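Local coordinates for Serine/threonine-protein phosphatase 2A regulatory subunit B'' subunit alpha (Homo sapiens, PDB 4I5J) that serves as a calcium-binding regulatory subunit of the heterotrimeric phosphatase PP2A and might modulate its substrate selectivity, catalytic activity and localization, at residues Ala136-Tyr141 with Glu152-Gly157. Sequence-based numbering, arbitrary orientation.
Sequences ADLSRY and ERIFSG
The carbonyl O of Leu-138 accepts the backbone N-H of Tyr-141 at 3.0 Å, closing a type I beta turn that runs from Leu-138 to Tyr-141. From the first position of the turn the Leu-138 side chain reaches across to the end of helix 148-154, making a small contact that is entirely apolar. With CG anti to the backbone N (chi1 -162°), the leucine carries methyl CD2 to the edge of the Phe-155 ring, close to the ring plane, where it meets CE2 at 3.6 Å. Ile-154 adds a looser touch, its CG2 lying 4.4 Å from the same CD2 of Leu-138. The backbones stay well apart: 9.8 Å separates the CA atoms of Leu-138 and Ile-154, so side chains alone bridge the gap. Phe-155 is the first residue to leave helical geometry, and Ser-156 N bonds back to Arg-153 O at 3.0 Å. Arg-153 gives its NE to Cys-198 O and its NH2 to Arg-197 O, tying it to the end of helix 189-199, just before the calcium ligand Asp-200. The contact itself lies away from the calcium site, within the EF-hand domain pair. Met-171 of strand 170-171, whose short antiparallel pairing with 133-134 is consistent with the strand pair that joins the loops of paired EF-hands, touches Leu-138, Ile-154 and Phe-155 alike; Leu-125 of helix 112-125 and Phe-179 of helix 173-184 also pack on Leu-138, while Tyr-194 and Trp-195 of helix 189-199 pack on Ile-154.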
ATOM      1  N   ALA A 136     -11.294  14.063   4.522  1.00 35.95           N
ATOM      2  CA  ALA A 136     -12.750  13.920   4.474  1.00 42.73           C
ATOM      3  C   ALA A 136     -13.198  13.074   3.297  1.00 41.46           C
ATOM      4  O   ALA A 136     -14.025  12.185   3.440  1.00 44.54           O
ATOM      5  CB  ALA A 136     -13.425  15.305   4.390  1.00 41.10           C
ATOM      6  N   ASP A 137     -12.674  13.376   2.120  1.00 40.69           N
ATOM      7  CA  ASP A 137     -12.998  12.569   0.958  1.00 46.29           C
ATOM      8  C   ASP A 137     -12.554  11.115   1.085  1.00 46.96           C
ATOM      9  O   ASP A 137     -13.327  10.206   0.770  1.00 46.68           O
ATOM     10  CB  ASP A 137     -12.486  13.222  -0.320  1.00 46.99           C
ATOM     11  CG  ASP A 137     -13.222  14.529  -0.628  1.00 51.53           C
ATOM     12  OD1 ASP A 137     -14.424  14.642  -0.268  1.00 53.55           O
ATOM     13  OD2 ASP A 137     -12.598  15.449  -1.192  1.00 47.29           O
ATOM     14  N   LEU A 138     -11.339  10.885   1.582  1.00 43.18           N
ATOM     15  CA  LEU A 138     -10.875   9.514   1.736  1.00 43.61           C
ATOM     16  C   LEU A 138     -11.757   8.755   2.730  1.00 52.84           C
ATOM     17  O   LEU A 138     -11.979   7.561   2.578  1.00 54.04           O
ATOM     18  CB  LEU A 138      -9.418   9.465   2.170  1.00 36.46           C
ATOM     19  CG  LEU A 138      -8.733   8.118   1.936  1.00 34.70           C
ATOM     20  CD1 LEU A 138      -8.698   7.830   0.453  1.00 35.90           C
ATOM     21  CD2 LEU A 138      -7.321   8.065   2.569  1.00 38.18           C
ATOM     22  N   SER A 139     -12.282   9.463   3.726  1.00 55.60           N
ATOM     23  CA  SER A 139     -13.179   8.866   4.712  1.00 54.55           C
ATOM     24  C   SER A 139     -14.452   8.302   4.096  1.00 57.99           C
ATOM     25  O   SER A 139     -15.127   7.479   4.701  1.00 63.52           O
ATOM     26  CB  SER A 139     -13.530   9.895   5.782  1.00 57.85           C
ATOM     27  OG  SER A 139     -12.416  10.120   6.629  1.00 66.46           O
ATOM     28  N   ARG A 140     -14.772   8.742   2.886  1.00 61.60           N
ATOM     29  CA  ARG A 140     -15.961   8.273   2.183  1.00 62.43           C
ATOM     30  C   ARG A 140     -15.669   7.201   1.141  1.00 62.81           C
ATOM     31  O   ARG A 140     -16.579   6.726   0.464  1.00 71.29           O
ATOM     32  CB  ARG A 140     -16.660   9.452   1.523  1.00 59.62           C
ATOM     33  CG  ARG A 140     -17.218  10.398   2.536  1.00 64.74           C
ATOM     34  CD  ARG A 140     -17.687  11.694   1.929  1.00 66.81           C
ATOM     35  NE  ARG A 140     -18.020  12.607   3.012  1.00 71.01           N
ATOM     36  CZ  ARG A 140     -17.308  13.678   3.350  1.00 69.03           C
ATOM     37  NH1 ARG A 140     -16.230  14.023   2.661  1.00 61.32           N
ATOM     38  NH2 ARG A 140     -17.696  14.424   4.369  1.00 77.86           N
ATOM     39  N   TYR A 141     -14.401   6.831   1.002  1.00 54.00           N
ATOM     40  CA  TYR A 141     -14.006   5.780   0.071  1.00 59.83           C
ATOM     41  C   TYR A 141     -14.701   4.499   0.471  1.00 60.57           C
ATOM     42  O   TYR A 141     -14.763   4.187   1.660  1.00 59.56           O
ATOM     43  CB  TYR A 141     -12.496   5.567   0.147  1.00 60.77           C
ATOM     44  CG  TYR A 141     -11.943   4.456  -0.723  1.00 64.34           C
ATOM     45  CD1 TYR A 141     -11.753   4.644  -2.083  1.00 72.79           C
ATOM     46  CD2 TYR A 141     -11.576   3.234  -0.176  1.00 63.75           C
ATOM     47  CE1 TYR A 141     -11.232   3.645  -2.879  1.00 76.48           C
ATOM     48  CE2 TYR A 141     -11.059   2.226  -0.965  1.00 69.94           C
ATOM     49  CZ  TYR A 141     -10.886   2.439  -2.318  1.00 77.71           C
ATOM     50  OH  TYR A 141     -10.366   1.456  -3.127  1.00 84.38           O
ATOM     51  N   GLU A 152      -7.168   9.364   9.841  1.00 35.33           N
ATOM     52  CA  GLU A 152      -6.345  10.379  10.485  1.00 32.39           C
ATOM     53  C   GLU A 152      -4.904   9.891  10.601  1.00 34.34           C
ATOM     54  O   GLU A 152      -3.956  10.653  10.384  1.00 33.12           O
ATOM     55  CB  GLU A 152      -6.929  10.735  11.862  1.00 40.35           C
ATOM     56  CG  GLU A 152      -6.190  11.816  12.623  1.00 53.23           C
ATOM     57  CD  GLU A 152      -6.951  12.255  13.874  1.00 72.04           C
ATOM     58  OE1 GLU A 152      -8.079  11.755  14.101  1.00 76.40           O
ATOM     59  OE2 GLU A 152      -6.422  13.098  14.633  1.00 77.08           O
ATOM     60  N   ARG A 153      -4.728   8.609  10.905  1.00 35.77           N
ATOM     61  CA  ARG A 153      -3.376   8.045  10.961  1.00 34.17           C
ATOM     62  C   ARG A 153      -2.701   8.030   9.587  1.00 33.50           C
ATOM     63  O   ARG A 153      -1.511   8.320   9.457  1.00 34.61           O
ATOM     64  CB  ARG A 153      -3.407   6.649  11.585  1.00 32.62           C
ATOM     65  CG  ARG A 153      -3.743   6.642  13.094  1.00 34.39           C
ATOM     66  CD  ARG A 153      -2.622   7.276  13.895  1.00 35.13           C
ATOM     67  NE  ARG A 153      -1.383   6.535  13.675  1.00 35.56           N
ATOM     68  CZ  ARG A 153      -0.171   7.076  13.695  1.00 33.61           C
ATOM     69  NH1 ARG A 153      -0.027   8.370  13.947  1.00 39.79           N
ATOM     70  NH2 ARG A 153       0.893   6.319  13.477  1.00 33.36           N
ATOM     71  N   ILE A 154      -3.452   7.682   8.556  1.00 31.63           N
ATOM     72  CA  ILE A 154      -2.915   7.743   7.202  1.00 36.38           C
ATOM     73  C   ILE A 154      -2.407   9.149   6.888  1.00 38.25           C
ATOM     74  O   ILE A 154      -1.355   9.316   6.279  1.00 45.66           O
ATOM     75  CB  ILE A 154      -3.971   7.336   6.191  1.00 38.32           C
ATOM     76  CG1 ILE A 154      -4.178   5.816   6.229  1.00 29.35           C
ATOM     77  CG2 ILE A 154      -3.587   7.811   4.796  1.00 36.60           C
ATOM     78  CD1 ILE A 154      -5.594   5.413   5.753  1.00 34.03           C
ATOM     79  N   PHE A 155      -3.140  10.157   7.348  1.00 36.07           N
ATOM     80  CA  PHE A 155      -2.793  11.544   7.060  1.00 43.07           C
ATOM     81  C   PHE A 155      -1.818  12.141   8.077  1.00 47.25           C
ATOM     82  O   PHE A 155      -1.525  13.338   8.030  1.00 48.76           O
ATOM     83  CB  PHE A 155      -4.066  12.389   6.981  1.00 40.05           C
ATOM     84  CG  PHE A 155      -4.728  12.331   5.641  1.00 34.77           C
ATOM     85  CD1 PHE A 155      -4.614  13.386   4.759  1.00 32.07           C
ATOM     86  CD2 PHE A 155      -5.442  11.211   5.250  1.00 32.23           C
ATOM     87  CE1 PHE A 155      -5.209  13.342   3.514  1.00 32.59           C
ATOM     88  CE2 PHE A 155      -6.034  11.157   3.999  1.00 31.88           C
ATOM     89  CZ  PHE A 155      -5.924  12.228   3.134  1.00 34.76           C
ATOM     90  N   SER A 156      -1.301  11.293   8.966  1.00 37.27           N
ATOM     91  CA  SER A 156      -0.394  11.699  10.055  1.00 45.98           C
ATOM     92  C   SER A 156       1.067  11.742   9.651  1.00 41.93           C
ATOM     93  O   SER A 156       1.896  12.309  10.357  1.00 44.34           O
ATOM     94  CB  SER A 156      -0.484  10.697  11.205  1.00 48.32           C
ATOM     95  OG  SER A 156       0.074   9.441  10.808  1.00 48.40           O
ATOM     96  N   GLY A 157       1.396  11.081   8.555  1.00 36.27           N
ATOM     97  CA  GLY A 157       2.786  10.941   8.155  1.00 39.31           C
ATOM     98  C   GLY A 157       3.316   9.551   8.462  1.00 41.88           C
ATOM     99  O   GLY A 157       4.455   9.222   8.125  1.00 45.12           O
TER